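Long-range contacts in tricorn protease (Thermoplasma acidophilum, PDB 1K32), which is a large hexameric serine protease that probably breaks down peptides released by the proteasome, with beta-propellers thought to gate substrate access: residues A[383-394]-A[424-435]; A[605-613]-A[624-634]. All coordinates share one frame; numbering follows the deposited sequence.

Contact 1: residues A[383-394]-A[424-435]; sequences AMGVDRNGKFAV and TDFTISDNSRFI
Ala383 and Gly385, on strand 383-386, lie alongside Phe426 of strand 426-428; the two strands run nearly parallel, at 11°, with axes 7.8 Å apart. No backbone hydrogen bond passes between the segments, so side chains carry the contact, which buries 662 Å². Val394 and Phe426 approach from opposite directions: Val394 CG1 stands 3.6 Å from the ring centroid and 13° off the normal, a CH-pi contact over the middle of one face, while Gly385 N faces the ring edge. The other branch, Val394 CG2, lies 3.5 Å from Ile428 CD1 and 3.9 Å from Ile435 CD1. Phe392 extends this apolar patch, its CZ 3.9 Å from Ile428 CG2. The two segments come from consecutive four-stranded antiparallel sheets, 381-417 and 426-466, and this stacking of sheet on sheet is that of adjacent beta-propeller blades. At the hairpin turns the chemistry becomes polar. Ser432 OG sits between two acceptors, Asp387 OD1 at 2.8 Å and Asn389 OD1 at 2.9 Å, and its single proton cannot be assigned to either. The Asp387 carboxylate is itself held in place by backbone donors: OD2 accepts from Lys391 N and Phe392 N, and OD1 closes an Asx turn with Asn389 N. Further out, Arg388 has CG trans to its N (chi1 -168°) and an extended chain, which carries NH2 to 3.1 Å from Asp430 OD1. This salt bridge is weak as a hydrogen bond, with guanidinium and carboxylate almost perpendicular, and the same Asp430 oxygen also pairs with Arg619.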
loop_
_atom_site.group_PDB
_atom_site.type_symbol
_atom_site.label_atom_id
_atom_site.label_comp_id
_atom_site.label_asym_id
_atom_site.label_seq_id
_atom_site.Cartn_x
_atom_site.Cartn_y
_atom_site.Cartn_z
ATOM N N ALA A 383 39.895 1.752 -25.559
ATOM C CA ALA A 383 39.161 2.479 -24.527
ATOM C C ALA A 383 39.286 3.980 -24.758
ATOM O O ALA A 383 40.347 4.475 -25.141
ATOM C CB ALA A 383 39.698 2.119 -23.123
ATOM N N MET A 384 38.199 4.702 -24.523
ATOM C CA MET A 384 38.210 6.147 -24.695
ATOM C C MET A 384 37.198 6.827 -23.777
ATOM O O MET A 384 36.085 6.348 -23.592
ATOM C CB MET A 384 37.926 6.507 -26.152
ATOM C CG MET A 384 38.109 7.976 -26.475
ATOM S SD MET A 384 36.584 8.887 -26.285
ATOM C CE MET A 384 35.900 8.763 -27.934
ATOM N N GLY A 385 37.615 7.942 -23.192
ATOM C CA GLY A 385 36.753 8.691 -22.303
ATOM C C GLY A 385 37.018 10.167 -22.504
ATOM O O GLY A 385 38.079 10.546 -23.017
ATOM N N VAL A 386 36.067 11.007 -22.104
ATOM C CA VAL A 386 36.224 12.449 -22.259
ATOM C C VAL A 386 36.003 13.127 -20.924
ATOM O O VAL A 386 35.123 12.724 -20.166
ATOM C CB VAL A 386 35.211 13.017 -23.277
ATOM C CG1 VAL A 386 35.425 14.511 -23.450
ATOM C CG2 VAL A 386 35.352 12.287 -24.620
ATOM N N ASP A 387 36.792 14.156 -20.625
ATOM C CA ASP A 387 36.610 14.845 -19.358
ATOM C C ASP A 387 35.260 15.548 -19.410
ATOM O O ASP A 387 34.733 15.821 -20.487
ATOM C CB ASP A 387 37.739 15.849 -19.104
ATOM C CG ASP A 387 37.547 17.148 -19.846
ATOM O OD1 ASP A 387 37.111 18.140 -19.221
ATOM O OD2 ASP A 387 37.827 17.172 -21.061
ATOM N N ARG A 388 34.706 15.841 -18.243
ATOM C CA ARG A 388 33.405 16.477 -18.159
ATOM C C ARG A 388 33.350 17.894 -18.729
ATOM O O ARG A 388 32.283 18.373 -19.088
ATOM C CB ARG A 388 32.918 16.464 -16.709
ATOM C CG ARG A 388 31.470 16.844 -16.572
ATOM C CD ARG A 388 30.930 16.532 -15.195
ATOM N NE ARG A 388 29.550 16.991 -15.076
ATOM C CZ ARG A 388 28.849 16.973 -13.950
ATOM N NH1 ARG A 388 27.597 17.414 -13.946
ATOM N NH2 ARG A 388 29.400 16.518 -12.832
ATOM N N ASN A 389 34.493 18.559 -18.832
ATOM C CA ASN A 389 34.504 19.906 -19.379
ATOM C C ASN A 389 34.795 19.924 -20.880
ATOM O O ASN A 389 34.887 20.988 -21.493
ATOM C CB ASN A 389 35.506 20.766 -18.612
ATOM C CG ASN A 389 35.105 20.955 -17.157
ATOM O OD1 ASN A 389 35.801 20.512 -16.237
ATOM N ND2 ASN A 389 33.968 21.603 -16.945
ATOM N N GLY A 390 34.932 18.737 -21.463
ATOM C CA GLY A 390 35.176 18.611 -22.888
ATOM C C GLY A 390 36.441 19.229 -23.457
ATOM O O GLY A 390 36.446 19.690 -24.601
ATOM N N LYS A 391 37.516 19.245 -22.679
ATOM C CA LYS A 391 38.765 19.801 -23.168
ATOM C C LYS A 391 39.716 18.718 -23.666
ATOM O O LYS A 391 40.535 18.967 -24.548
ATOM C CB LYS A 391 39.438 20.636 -22.082
ATOM C CG LYS A 391 38.848 22.028 -21.957
ATOM C CD LYS A 391 39.471 22.798 -20.804
ATOM C CE LYS A 391 39.282 24.298 -20.990
ATOM N NZ LYS A 391 37.867 24.649 -21.316
ATOM N N PHE A 392 39.604 17.511 -23.123
ATOM C CA PHE A 392 40.489 16.442 -23.560
ATOM C C PHE A 392 39.865 15.070 -23.403
ATOM O O PHE A 392 38.931 14.876 -22.636
ATOM C CB PHE A 392 41.822 16.483 -22.791
ATOM C CG PHE A 392 41.692 16.201 -21.314
ATOM C CD1 PHE A 392 41.596 17.247 -20.397
ATOM C CD2 PHE A 392 41.643 14.888 -20.839
ATOM C CE1 PHE A 392 41.456 16.995 -19.030
ATOM C CE2 PHE A 392 41.501 14.620 -19.473
ATOM C CZ PHE A 392 41.406 15.676 -18.562
ATOM N N ALA A 393 40.394 14.121 -24.157
ATOM C CA ALA A 393 39.937 12.757 -24.087
ATOM C C ALA A 393 41.091 11.941 -23.527
ATOM O O ALA A 393 42.246 12.377 -23.578
ATOM C CB ALA A 393 39.575 12.250 -25.477
ATOM N N VAL A 394 40.763 10.774 -22.977
ATOM C CA VAL A 394 41.749 9.835 -22.464
ATOM C C VAL A 394 41.587 8.584 -23.338
ATOM O O VAL A 394 40.471 8.107 -23.563
ATOM C CB VAL A 394 41.500 9.487 -20.986
ATOM C CG1 VAL A 394 42.510 8.444 -20.524
ATOM C CG2 VAL A 394 41.613 10.751 -20.136
ATOM N N THR A 424 43.047 0.014 -19.806
ATOM C CA THR A 424 41.678 0.340 -20.191
ATOM C C THR A 424 40.742 0.766 -19.052
ATOM O O THR A 424 39.654 1.263 -19.309
ATOM C CB THR A 424 41.045 -0.852 -20.955
ATOM O OG1 THR A 424 41.123 -2.032 -20.148
ATOM C CG2 THR A 424 41.797 -1.110 -22.250
ATOM N N ASP A 425 41.168 0.580 -17.806
ATOM C CA ASP A 425 40.363 0.957 -16.637
ATOM C C ASP A 425 40.859 2.314 -16.093
ATOM O O ASP A 425 41.854 2.374 -15.374
ATOM C CB ASP A 425 40.479 -0.143 -15.559
ATOM C CG ASP A 425 39.510 0.052 -14.392
ATOM O OD1 ASP A 425 39.455 -0.838 -13.509
ATOM O OD2 ASP A 425 38.809 1.081 -14.347
ATOM N N PHE A 426 40.165 3.396 -16.457
ATOM C CA PHE A 426 40.541 4.746 -16.020
ATOM C C PHE A 426 39.335 5.635 -15.803
ATOM O O PHE A 426 38.245 5.337 -16.280
ATOM C CB PHE A 426 41.480 5.425 -17.033
ATOM C CG PHE A 426 40.948 5.475 -18.451
ATOM C CD1 PHE A 426 41.440 4.607 -19.421
ATOM C CD2 PHE A 426 39.996 6.422 -18.827
ATOM C CE1 PHE A 426 40.997 4.686 -20.746
ATOM C CE2 PHE A 426 39.548 6.506 -20.154
ATOM C CZ PHE A 426 40.048 5.642 -21.111
ATOM N N THR A 427 39.545 6.738 -15.093
ATOM C CA THR A 427 38.466 7.677 -14.804
ATOM C C THR A 427 39.044 9.093 -14.708
ATOM O O THR A 427 40.230 9.268 -14.447
ATOM C CB THR A 427 37.745 7.298 -13.472
ATOM O OG1 THR A 427 36.503 7.997 -13.385
ATOM C CG2 THR A 427 38.606 7.652 -12.251
ATOM N N ILE A 428 38.203 10.098 -14.925
ATOM C CA ILE A 428 38.653 11.486 -14.874
ATOM C C ILE A 428 37.873 12.252 -13.828
ATOM O O ILE A 428 36.641 12.200 -13.835
ATOM C CB ILE A 428 38.422 12.196 -16.226
ATOM C CG1 ILE A 428 38.915 11.311 -17.364
ATOM C CG2 ILE A 428 39.144 13.549 -16.235
ATOM C CD1 ILE A 428 38.567 11.836 -18.727
ATOM N N SER A 429 38.576 12.976 -12.951
ATOM C CA SER A 429 37.917 13.769 -11.906
ATOM C C SER A 429 37.001 14.821 -12.527
ATOM O O SER A 429 37.257 15.294 -13.640
ATOM C CB SER A 429 38.954 14.448 -10.993
ATOM O OG SER A 429 39.852 15.288 -11.714
ATOM N N ASP A 430 35.939 15.192 -11.816
ATOM C CA ASP A 430 34.994 16.178 -12.336
ATOM C C ASP A 430 35.596 17.548 -12.633
ATOM O O ASP A 430 35.103 18.252 -13.506
ATOM C CB ASP A 430 33.807 16.356 -11.390
ATOM C CG ASP A 430 32.813 15.210 -11.470
ATOM O OD1 ASP A 430 31.648 15.421 -11.079
ATOM O OD2 ASP A 430 33.192 14.103 -11.912
ATOM N N ASN A 431 36.644 17.933 -11.909
ATOM C CA ASN A 431 37.282 19.219 -12.153
ATOM C C ASN A 431 38.384 19.079 -13.213
ATOM O O ASN A 431 39.182 19.996 -13.421
ATOM C CB ASN A 431 37.863 19.802 -10.855
ATOM C CG ASN A 431 38.937 18.924 -10.244
ATOM O OD1 ASN A 431 39.489 18.049 -10.904
ATOM N ND2 ASN A 431 39.247 19.169 -8.975
ATOM N N SER A 432 38.415 17.919 -13.871
ATOM C CA SER A 432 39.379 17.629 -14.941
ATOM C C SER A 432 40.852 17.697 -14.550
ATOM O O SER A 432 41.726 17.782 -15.414
ATOM C CB SER A 432 39.128 18.573 -16.123
ATOM O OG SER A 432 37.782 18.482 -16.568
ATOM N N ARG A 433 41.141 17.634 -13.256
ATOM C CA ARG A 433 42.525 17.716 -12.807
ATOM C C ARG A 433 43.301 16.396 -12.674
ATOM O O ARG A 433 44.511 16.364 -12.918
ATOM C CB ARG A 433 42.591 18.476 -11.484
ATOM C CG ARG A 433 43.985 18.510 -10.896
ATOM C CD ARG A 433 44.156 19.651 -9.916
ATOM N NE ARG A 433 45.451 19.575 -9.258
ATOM C CZ ARG A 433 45.876 20.439 -8.343
ATOM N NH1 ARG A 433 47.074 20.286 -7.791
ATOM N NH2 ARG A 433 45.104 21.457 -7.986
ATOM N N PHE A 434 42.618 15.319 -12.297
ATOM C CA PHE A 434 43.285 14.037 -12.118
ATOM C C PHE A 434 42.725 12.919 -12.993
ATOM O O PHE A 434 41.543 12.911 -13.362
ATOM C CB PHE A 434 43.191 13.570 -10.653
ATOM C CG PHE A 434 43.437 14.649 -9.644
ATOM C CD1 PHE A 434 42.377 15.329 -9.059
ATOM C CD2 PHE A 434 44.733 14.983 -9.263
ATOM C CE1 PHE A 434 42.608 16.326 -8.105
ATOM C CE2 PHE A 434 44.968 15.978 -8.312
ATOM C CZ PHE A 434 43.910 16.646 -7.735
ATOM N N ILE A 435 43.594 11.966 -13.303
ATOM C CA ILE A 435 43.220 10.805 -14.089
ATOM C C ILE A 435 43.730 9.617 -13.279
ATOM O O ILE A 435 44.931 9.479 -13.045
ATOM C CB ILE A 435 43.883 10.836 -15.497
ATOM C CG1 ILE A 435 43.486 12.129 -16.227
ATOM C CG2 ILE A 435 43.460 9.611 -16.312
ATOM C CD1 ILE A 435 44.103 12.305 -17.605
HETATM O O HOH W 1 35.932 14.681 -15.859
#

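Contact 2: residues A[605-613]-A[624-634]; sequences EVKNNLTDL and VRKDDGKIYTF
A classic beta bulge, in which Thr611 and Asp612 both face Arg625, marks the passage of the chain from the last strand of one propeller blade (603-610) to the first strand of the next (612-615). Arg625 O accepts from Thr611 N at 2.8 Å and more weakly from Asp612 N at 3.4 Å; Arg625 N returns a bond to Asp612 O at 3.0 Å. At the corner itself, ahead of the bulge, Asp627 N donates to Asn609 O at 2.9 Å. Val624 receives leucines from two sides of the bulge, Leu610 CD2 at 3.8 Å from its CB and Leu613 CG at 3.8 Å from its CG1. Bends at chi2 (73°) and chi3 (63°) fold Lys607 over Phe634, its NZ 4.6 Å from the ring centroid and 11° off the normal, a cation-pi contact. Lys626 NZ comes near this lysine, and Glu642, which forms salt bridges with both, probably offsets their like charges; a water joins Lys626 NZ to Asn608 O. On the Leu613 and Val624 face of the sheet, Leu613 reaches Leu593 of strand 591-597 in the preceding blade, whereas on the other face Asp612 and Arg625 touch Phe303 of strand 300-305.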
loop_
_atom_site.group_PDB
_atom_site.type_symbol
_atom_site.label_atom_id
_atom_site.label_comp_id
_atom_site.label_asym_id
_atom_site.label_seq_id
_atom_site.Cartn_x
_atom_site.Cartn_y
_atom_site.Cartn_z
ATOM N N GLU A 605 18.922 -3.490 -2.983
ATOM C CA GLU A 605 19.009 -3.796 -4.403
ATOM C C GLU A 605 18.257 -2.756 -5.219
ATOM O O GLU A 605 17.076 -2.507 -4.984
ATOM C CB GLU A 605 18.423 -5.176 -4.680
ATOM C CG GLU A 605 18.767 -5.734 -6.043
ATOM C CD GLU A 605 18.244 -7.143 -6.232
ATOM O OE1 GLU A 605 17.041 -7.292 -6.506
ATOM O OE2 GLU A 605 19.034 -8.102 -6.095
ATOM N N VAL A 606 18.942 -2.157 -6.183
ATOM C CA VAL A 606 18.337 -1.139 -7.028
ATOM C C VAL A 606 17.835 -1.717 -8.343
ATOM O O VAL A 606 16.826 -1.267 -8.874
ATOM C CB VAL A 606 19.344 -0.013 -7.350
ATOM C CG1 VAL A 606 18.693 1.036 -8.233
ATOM C CG2 VAL A 606 19.852 0.607 -6.067
ATOM N N LYS A 607 18.544 -2.715 -8.862
ATOM C CA LYS A 607 18.180 -3.336 -10.129
ATOM C C LYS A 607 18.919 -4.661 -10.268
ATOM O O LYS A 607 20.089 -4.755 -9.897
ATOM C CB LYS A 607 18.582 -2.407 -11.278
ATOM C CG LYS A 607 17.909 -2.698 -12.602
ATOM C CD LYS A 607 16.442 -2.262 -12.589
ATOM C CE LYS A 607 16.296 -0.756 -12.403
ATOM N NZ LYS A 607 14.874 -0.319 -12.598
ATOM N N ASN A 608 18.251 -5.683 -10.797
ATOM C CA ASN A 608 18.895 -6.981 -10.983
ATOM C C ASN A 608 18.863 -7.426 -12.440
ATOM O O ASN A 608 18.364 -6.708 -13.302
ATOM C CB ASN A 608 18.243 -8.052 -10.096
ATOM C CG ASN A 608 16.778 -8.293 -10.433
ATOM O OD1 ASN A 608 16.262 -7.797 -11.435
ATOM N ND2 ASN A 608 16.103 -9.070 -9.592
ATOM N N ASN A 609 19.411 -8.606 -12.708
ATOM C CA ASN A 609 19.451 -9.163 -14.052
ATOM C C ASN A 609 20.195 -8.275 -15.041
ATOM O O ASN A 609 19.841 -8.213 -16.220
ATOM C CB ASN A 609 18.025 -9.428 -14.548
ATOM C CG ASN A 609 17.331 -10.516 -13.753
ATOM O OD1 ASN A 609 16.119 -10.494 -13.579
ATOM N ND2 ASN A 609 18.105 -11.484 -13.274
ATOM N N LEU A 610 21.237 -7.604 -14.561
ATOM C CA LEU A 610 22.027 -6.725 -15.413
ATOM C C LEU A 610 23.180 -7.477 -16.063
ATOM O O LEU A 610 23.581 -8.543 -15.602
ATOM C CB LEU A 610 22.590 -5.556 -14.603
ATOM C CG LEU A 610 21.585 -4.688 -13.839
ATOM C CD1 LEU A 610 22.335 -3.590 -13.090
ATOM C CD2 LEU A 610 20.565 -4.094 -14.803
ATOM N N THR A 611 23.716 -6.914 -17.138
ATOM C CA THR A 611 24.840 -7.527 -17.830
ATOM C C THR A 611 25.841 -6.447 -18.201
ATOM O O THR A 611 26.961 -6.742 -18.608
ATOM C CB THR A 611 24.385 -8.247 -19.117
ATOM O OG1 THR A 611 23.745 -7.308 -19.985
ATOM C CG2 THR A 611 23.407 -9.357 -18.789
ATOM N N ASP A 612 25.433 -5.192 -18.047
ATOM C CA ASP A 612 26.291 -4.063 -18.381
ATOM C C ASP A 612 25.654 -2.787 -17.823
ATOM O O ASP A 612 24.427 -2.698 -17.711
ATOM C CB ASP A 612 26.433 -3.968 -19.908
ATOM C CG ASP A 612 27.598 -3.086 -20.347
ATOM O OD1 ASP A 612 27.722 -2.839 -21.568
ATOM O OD2 ASP A 612 28.391 -2.643 -19.489
ATOM N N LEU A 613 26.482 -1.811 -17.457
ATOM C CA LEU A 613 25.978 -0.548 -16.914
ATOM C C LEU A 613 26.816 0.653 -17.332
ATOM O O LEU A 613 28.046 0.616 -17.269
ATOM C CB LEU A 613 25.924 -0.601 -15.386
ATOM C CG LEU A 613 25.301 0.620 -14.683
ATOM C CD1 LEU A 613 24.739 0.206 -13.328
ATOM C CD2 LEU A 613 26.333 1.736 -14.530
ATOM N N VAL A 624 21.544 0.621 -18.815
ATOM C CA VAL A 624 21.958 -0.747 -18.553
ATOM C C VAL A 624 21.505 -1.681 -19.651
ATOM O O VAL A 624 20.596 -1.370 -20.422
ATOM C CB VAL A 624 21.379 -1.298 -17.218
ATOM C CG1 VAL A 624 21.869 -0.467 -16.041
ATOM C CG2 VAL A 624 19.856 -1.319 -17.276
ATOM N N ARG A 625 22.172 -2.823 -19.711
ATOM C CA ARG A 625 21.840 -3.889 -20.636
ATOM C C ARG A 625 21.399 -4.972 -19.648
ATOM O O ARG A 625 22.037 -5.163 -18.607
ATOM C CB ARG A 625 23.085 -4.344 -21.401
ATOM C CG ARG A 625 22.948 -5.692 -22.094
ATOM C CD ARG A 625 22.335 -5.583 -23.465
ATOM N NE ARG A 625 23.199 -4.851 -24.388
ATOM C CZ ARG A 625 22.870 -4.569 -25.644
ATOM N NH1 ARG A 625 23.711 -3.891 -26.416
ATOM N NH2 ARG A 625 21.700 -4.970 -26.124
ATOM N N LYS A 626 20.292 -5.644 -19.940
ATOM C CA LYS A 626 19.823 -6.695 -19.056
ATOM C C LYS A 626 20.017 -8.056 -19.708
ATOM O O LYS A 626 20.425 -8.142 -20.866
ATOM C CB LYS A 626 18.353 -6.468 -18.685
ATOM C CG LYS A 626 18.144 -5.193 -17.888
ATOM C CD LYS A 626 16.766 -5.106 -17.265
ATOM C CE LYS A 626 16.624 -3.798 -16.491
ATOM N NZ LYS A 626 15.384 -3.741 -15.697
ATOM N N ASP A 627 19.731 -9.113 -18.958
ATOM C CA ASP A 627 19.893 -10.470 -19.457
ATOM C C ASP A 627 18.991 -10.741 -20.652
ATOM O O ASP A 627 19.269 -11.631 -21.454
ATOM C CB ASP A 627 19.608 -11.474 -18.337
ATOM C CG ASP A 627 18.202 -11.353 -17.792
ATOM O OD1 ASP A 627 17.738 -10.207 -17.590
ATOM O OD2 ASP A 627 17.559 -12.400 -17.555
ATOM N N ASP A 628 17.919 -9.968 -20.776
ATOM C CA ASP A 628 16.998 -10.136 -21.889
ATOM C C ASP A 628 17.578 -9.515 -23.159
ATOM O O ASP A 628 16.950 -9.540 -24.218
ATOM C CB ASP A 628 15.644 -9.498 -21.563
ATOM C CG ASP A 628 15.728 -7.991 -21.411
ATOM O OD1 ASP A 628 16.832 -7.425 -21.564
ATOM O OD2 ASP A 628 14.681 -7.370 -21.141
ATOM N N GLY A 629 18.776 -8.949 -23.042
ATOM C CA GLY A 629 19.427 -8.352 -24.189
ATOM C C GLY A 629 19.016 -6.934 -24.535
ATOM O O GLY A 629 19.643 -6.307 -25.377
ATOM N N LYS A 630 17.978 -6.417 -23.891
ATOM C CA LYS A 630 17.517 -5.061 -24.182
ATOM C C LYS A 630 18.220 -3.987 -23.363
ATOM O O LYS A 630 18.684 -4.240 -22.253
ATOM C CB LYS A 630 16.006 -4.963 -23.961
ATOM C CG LYS A 630 15.206 -5.879 -24.869
ATOM C CD LYS A 630 13.738 -5.907 -24.488
ATOM C CE LYS A 630 12.988 -6.945 -25.314
ATOM N NZ LYS A 630 11.559 -7.042 -24.918
ATOM N N ILE A 631 18.293 -2.787 -23.934
ATOM C CA ILE A 631 18.923 -1.638 -23.288
ATOM C C ILE A 631 17.866 -0.785 -22.582
ATOM O O ILE A 631 16.838 -0.453 -23.168
ATOM C CB ILE A 631 19.639 -0.748 -24.324
ATOM C CG1 ILE A 631 20.769 -1.535 -24.987
ATOM C CG2 ILE A 631 20.177 0.514 -23.655
ATOM C CD1 ILE A 631 21.425 -0.809 -26.133
ATOM N N TYR A 632 18.126 -0.435 -21.327
ATOM C CA TYR A 632 17.197 0.386 -20.559
ATOM C C TYR A 632 17.850 1.631 -19.975
ATOM O O TYR A 632 19.069 1.708 -19.805
ATOM C CB TYR A 632 16.582 -0.405 -19.410
ATOM C CG TYR A 632 15.799 -1.622 -19.829
ATOM C CD1 TYR A 632 16.446 -2.800 -20.207
ATOM C CD2 TYR A 632 14.404 -1.611 -19.808
ATOM C CE1 TYR A 632 15.717 -3.946 -20.543
ATOM C CE2 TYR A 632 13.669 -2.745 -20.143
ATOM C CZ TYR A 632 14.329 -3.907 -20.504
ATOM O OH TYR A 632 13.594 -5.029 -20.804
ATOM N N THR A 633 17.013 2.607 -19.654
ATOM C CA THR A 633 17.493 3.846 -19.078
ATOM C C THR A 633 16.567 4.291 -17.952
ATOM O O THR A 633 15.348 4.234 -18.074
ATOM C CB THR A 633 17.568 4.964 -20.140
ATOM O OG1 THR A 633 18.042 6.167 -19.528
ATOM C CG2 THR A 633 16.197 5.218 -20.744
ATOM N N PHE A 634 17.160 4.714 -16.847
ATOM C CA PHE A 634 16.390 5.181 -15.708
ATOM C C PHE A 634 17.172 6.237 -14.943
ATOM O O PHE A 634 18.400 6.226 -14.938
ATOM C CB PHE A 634 16.021 4.015 -14.771
ATOM C CG PHE A 634 17.205 3.262 -14.221
ATOM C CD1 PHE A 634 17.809 2.247 -14.958
ATOM C CD2 PHE A 634 17.700 3.553 -12.953
ATOM C CE1 PHE A 634 18.890 1.530 -14.441
ATOM C CE2 PHE A 634 18.785 2.839 -12.423
ATOM C CZ PHE A 634 19.379 1.827 -13.170
HETATM O O HOH W 2 16.041 -5.480 -13.638
#

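Both contacts join successive propeller blades, but by different means. Contact 1 stacks two sheets through side chains alone, with a buried apolar centre around Val394 and a polar, more exposed end at the turns. Contact 2 follows the chain across a blade boundary and depends mainly on backbone bonds, at the start of hairpin 612-626 and at the corner before it; of its touching residues four are buried and the rest partly exposed. They share no strand, and the centres of contacts 1 and 2 are 25 Å apart. A bridge between their neighbourhoods comes from Arg619, in the turn of the 612-626 hairpin, which pairs with Asp430. Phe303 beside contact 2 is consistent with ring closure there, between sheets 612-644 and 300-331.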